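Local coordinates for protein transcobalamin-1 (Homo sapiens, PDB 4KKI) that carries vitamin B12 and other corrinoids, binding cobalamin with femtomolar affinity and protecting it from the acid of the stomach, at residues N261-C265 with Q266-N270; E27-E30 with E31-I34. All coordinates share one frame; numbering follows the deposited sequence.

Contact 1 (N261-C265 with Q266-N270); sequences NDWNC and QQTLN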
# COMPACT_ATOMS: atom_id res chain seq x y z
N ASN A 261 -24.28 -12.23 0.19
CA ASN A 261 -23.85 -13.32 1.05
C ASN A 261 -22.42 -13.80 0.76
O ASN A 261 -21.96 -14.79 1.32
CB ASN A 261 -24.84 -14.49 1.00
CG ASN A 261 -25.23 -14.86 -0.42
OD1 ASN A 261 -24.42 -14.76 -1.35
ND2 ASN A 261 -26.47 -15.29 -0.60
N ASP A 262 -21.74 -13.08 -0.13
CA ASP A 262 -20.33 -13.36 -0.38
C ASP A 262 -19.46 -12.53 0.55
O ASP A 262 -18.30 -12.85 0.79
CB ASP A 262 -19.97 -13.05 -1.84
CG ASP A 262 -20.64 -14.01 -2.82
OD1 ASP A 262 -20.93 -15.16 -2.43
OD2 ASP A 262 -20.86 -13.60 -3.98
N TRP A 263 -20.04 -11.45 1.09
CA TRP A 263 -19.30 -10.54 1.95
C TRP A 263 -20.22 -9.76 2.88
O TRP A 263 -21.18 -9.14 2.44
CB TRP A 263 -18.48 -9.56 1.11
CG TRP A 263 -17.67 -8.60 1.94
CD1 TRP A 263 -16.96 -8.88 3.07
CD2 TRP A 263 -17.51 -7.20 1.70
NE1 TRP A 263 -16.36 -7.74 3.54
CE2 TRP A 263 -16.68 -6.69 2.72
CE3 TRP A 263 -17.98 -6.32 0.72
CZ2 TRP A 263 -16.31 -5.35 2.79
CZ3 TRP A 263 -17.62 -4.98 0.80
CH2 TRP A 263 -16.79 -4.51 1.82
N ASN A 264 -19.90 -9.80 4.17
CA ASN A 264 -20.58 -8.97 5.15
C ASN A 264 -19.70 -7.77 5.46
O ASN A 264 -18.76 -7.87 6.25
CB ASN A 264 -20.86 -9.78 6.42
CG ASN A 264 -21.77 -9.04 7.40
OD1 ASN A 264 -21.89 -7.82 7.37
ND2 ASN A 264 -22.41 -9.80 8.28
N CYS A 265 -20.01 -6.64 4.84
CA CYS A 265 -19.20 -5.43 4.98
C CYS A 265 -19.17 -4.94 6.42
O CYS A 265 -18.15 -4.45 6.89
CB CYS A 265 -19.71 -4.32 4.06
SG CYS A 265 -18.76 -2.77 4.15
N GLN A 266 -20.29 -5.09 7.12
CA GLN A 266 -20.39 -4.61 8.49
C GLN A 266 -19.46 -5.38 9.43
O GLN A 266 -18.83 -4.79 10.30
CB GLN A 266 -21.84 -4.70 8.99
CG GLN A 266 -22.08 -3.93 10.27
CD GLN A 266 -21.85 -2.43 10.10
OE1 GLN A 266 -21.16 -1.81 10.91
NE2 GLN A 266 -22.43 -1.86 9.06
N GLN A 267 -19.38 -6.70 9.24
CA GLN A 267 -18.48 -7.51 10.06
C GLN A 267 -17.03 -7.10 9.83
O GLN A 267 -16.27 -6.93 10.78
CB GLN A 267 -18.66 -9.00 9.74
CG GLN A 267 -17.79 -9.91 10.60
CD GLN A 267 -17.49 -11.24 9.93
OE1 GLN A 267 -17.69 -11.40 8.73
NE2 GLN A 267 -16.99 -12.19 10.71
N THR A 268 -16.67 -6.94 8.56
CA THR A 268 -15.33 -6.48 8.19
C THR A 268 -15.03 -5.13 8.83
O THR A 268 -13.97 -4.94 9.43
CB THR A 268 -15.19 -6.35 6.66
OG1 THR A 268 -15.28 -7.65 6.05
CG2 THR A 268 -13.86 -5.72 6.29
N LEU A 269 -15.98 -4.21 8.72
CA LEU A 269 -15.85 -2.89 9.33
C LEU A 269 -15.66 -2.97 10.84
O LEU A 269 -14.78 -2.31 11.40
CB LEU A 269 -17.08 -2.04 8.99
CG LEU A 269 -17.20 -0.66 9.66
CD1 LEU A 269 -16.05 0.24 9.25
CD2 LEU A 269 -18.53 -0.02 9.31
N ASN A 270 -16.49 -3.77 11.50
CA ASN A 270 -16.43 -3.93 12.95
C ASN A 270 -15.09 -4.48 13.44
O ASN A 270 -14.52 -4.00 14.42
CB ASN A 270 -17.57 -4.82 13.46
CG ASN A 270 -18.93 -4.16 13.32
OD1 ASN A 270 -19.03 -2.93 13.23
ND2 ASN A 270 -19.98 -4.97 13.31
O HOH W 1 -17.10 -10.41 6.37
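Trp-263 and Thr-268 are brought together by their first torsions. The indole of Trp-263 swings out with CG opposite the backbone N (chi1 -179°). Thr-268 has OG1 beside its own backbone N (chi1 -66°), which turns the hydroxyl back toward the start of the helix. The two side chains meet at about a right angle. Trp-263 NE1 donates to Thr-268 OG1 at 2.7 Å, in a nearly straight bond of 161°. The hydroxyl lies at the ring edge, close to the ring plane. The same OG1 is bonded to the backbone O of Gly-236, so two bonds grip the hydroxyl: it accepts from the indole and gives its proton to the carbonyl. One face of the indole carries Cys-265 CA, 3.5 Å above the plane and displaced toward the rim. Asn-264 is the N-cap of helix 265-277, part of the alpha6-alpha6 barrel. Its OD1 accepts two weak bonds, from Gln-266 N at 3.2 Å and Gln-267 N at 3.3 Å. Its backbone O takes the N-H of Thr-268 at 3.3 Å, and Cys-265 O takes that of Leu-269 at 2.8 Å. A phenylalanine in place of Trp-263 would probably leave Thr-268 OG1 without its indole donor and the hydroxyl less firmly fixed. Asn-264 and Gln-267 cross nearly at a right angle, with Asn-264 CG 3.9 Å from Gln-267 CB. Gln-267 reaches on to Glu-234, whose backbone O accepts from NE2. Cys-265 SG forms the disulfide to Cys-26, which ties this helix start to the N-terminal loop.

Contact 2 (E27-E30 with E31-I34); sequences EVSE and ENYI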
# COMPACT_ATOMS: atom_id res chain seq x y z
N GLU A 27 -20.00 1.98 6.15
CA GLU A 27 -19.10 2.99 6.70
C GLU A 27 -19.40 3.25 8.17
O GLU A 27 -20.45 2.86 8.68
CB GLU A 27 -19.21 4.30 5.91
CG GLU A 27 -20.60 4.92 5.92
CD GLU A 27 -20.76 6.01 4.87
OE1 GLU A 27 -20.48 7.18 5.18
OE2 GLU A 27 -21.17 5.68 3.74
N VAL A 28 -18.46 3.89 8.85
CA VAL A 28 -18.62 4.24 10.25
C VAL A 28 -19.73 5.27 10.42
O VAL A 28 -19.73 6.31 9.76
CB VAL A 28 -17.30 4.80 10.82
CG1 VAL A 28 -17.51 5.28 12.25
CG2 VAL A 28 -16.20 3.75 10.76
N SER A 29 -20.68 4.97 11.29
CA SER A 29 -21.75 5.91 11.61
C SER A 29 -21.17 7.16 12.27
O SER A 29 -20.08 7.12 12.84
CB SER A 29 -22.79 5.27 12.52
OG SER A 29 -22.20 4.75 13.70
N GLU A 30 -21.90 8.27 12.18
CA GLU A 30 -21.43 9.54 12.73
C GLU A 30 -21.29 9.49 14.25
O GLU A 30 -20.56 10.29 14.85
CB GLU A 30 -22.34 10.69 12.31
CG GLU A 30 -22.35 10.96 10.81
CD GLU A 30 -22.87 12.35 10.47
OE1 GLU A 30 -22.72 13.26 11.31
OE2 GLU A 30 -23.42 12.52 9.36
N GLU A 31 -22.00 8.56 14.88
CA GLU A 31 -21.89 8.36 16.32
C GLU A 31 -20.56 7.70 16.67
O GLU A 31 -19.99 7.96 17.73
CB GLU A 31 -23.05 7.49 16.83
CG GLU A 31 -23.00 7.18 18.31
CD GLU A 31 -24.21 6.39 18.79
OE1 GLU A 31 -25.25 6.43 18.11
OE2 GLU A 31 -24.11 5.74 19.85
N ASN A 32 -20.06 6.87 15.76
CA ASN A 32 -18.83 6.12 16.01
C ASN A 32 -17.59 6.75 15.40
O ASN A 32 -16.55 6.10 15.29
CB ASN A 32 -18.98 4.68 15.53
CG ASN A 32 -20.12 3.95 16.22
OD1 ASN A 32 -20.97 4.57 16.86
ND2 ASN A 32 -20.15 2.63 16.09
N TYR A 33 -17.69 8.02 14.99
CA TYR A 33 -16.55 8.73 14.42
C TYR A 33 -15.39 8.81 15.40
O TYR A 33 -14.23 8.90 14.99
CB TYR A 33 -16.96 10.14 13.99
CG TYR A 33 -17.50 10.23 12.58
CD1 TYR A 33 -17.63 9.09 11.80
CD2 TYR A 33 -17.86 11.45 12.04
CE1 TYR A 33 -18.12 9.17 10.51
CE2 TYR A 33 -18.35 11.54 10.75
CZ TYR A 33 -18.48 10.40 9.99
OH TYR A 33 -18.97 10.48 8.71
N ILE A 34 -15.71 8.77 16.69
CA ILE A 34 -14.70 8.83 17.74
C ILE A 34 -13.74 7.64 17.66
O ILE A 34 -12.58 7.74 18.05
CB ILE A 34 -15.36 8.90 19.15
CG1 ILE A 34 -14.31 9.13 20.24
CG2 ILE A 34 -16.20 7.66 19.43
CD1 ILE A 34 -13.51 10.40 20.07
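Tyr-33 lies with one ring face against Glu-30. Glu-30 CA stands over the centre of the ring, 3.8 Å from the centroid, a CH-pi contact. From there the Glu-30 side chain runs alongside the tyrosine and points the same way. It is extended beyond CG. Its CG comes to 4.0 Å from Tyr-33 CZ, and the carboxylate plane is only 7° from that of the ring. The two planes are nearly parallel, but it is CA and CG that touch the ring; the carboxylate lies beyond its rim. Val-28 meets the same ring at its edge, in plane, with CG1 3.8 Å from Tyr-33 CD1. This methyl is set opposite the backbone N (chi1 175°), a position that also places it 3.6 Å from Asn-32 CB. The backbone here makes a beta turn over residues 29-32, with Glu-30 and Glu-31 both in helical conformation. The turn leads into a 3-10 segment ahead of helix 37-45 in the alpha domain. It is closed by Asn-32 N donating to Ser-29 O at 2.9 Å. That bond is bent, and the donor sits well above the carbonyl plane. Ser-29 OG lies between its own backbone N and carbonyl carbon (chi1 56°), which turns it toward the Asn-32 amide, 3.4 Å from CG. Most of this contact is at the surface. Val-28 is the buried exception: it packs on Leu-273 of helix 265-277, and its backbone is hydrogen-bonded to that of Leu-294. Tyr-33 also touches Met-295.

How the contacts relate
Contact 2 (27-34) comes first along the chain and contact 1 (261-270) much later, yet their centres lie about 16 Å apart. Both belong to the N-terminal alpha domain and lie on the same side of the chain's centre. Contact 2 is in the loop before helix 37-45. Contact 1 is at the start of helix 265-277. They touch directly: Leu-269 CD1 is 3.8 Å from Val-28 CG2, and Leu-269 CD2 is 3.5 Å from Glu-27 O. With the disulfide as a covalent tie beside this packing, the N-terminal stretch is fastened to helix 265-277. The contact centres are about 21 and 24 Å from the chain's centre. The Thr-268 side chain is about 13 Å from the cyanocobalamin, so the fastening is structural and set apart from the ligand.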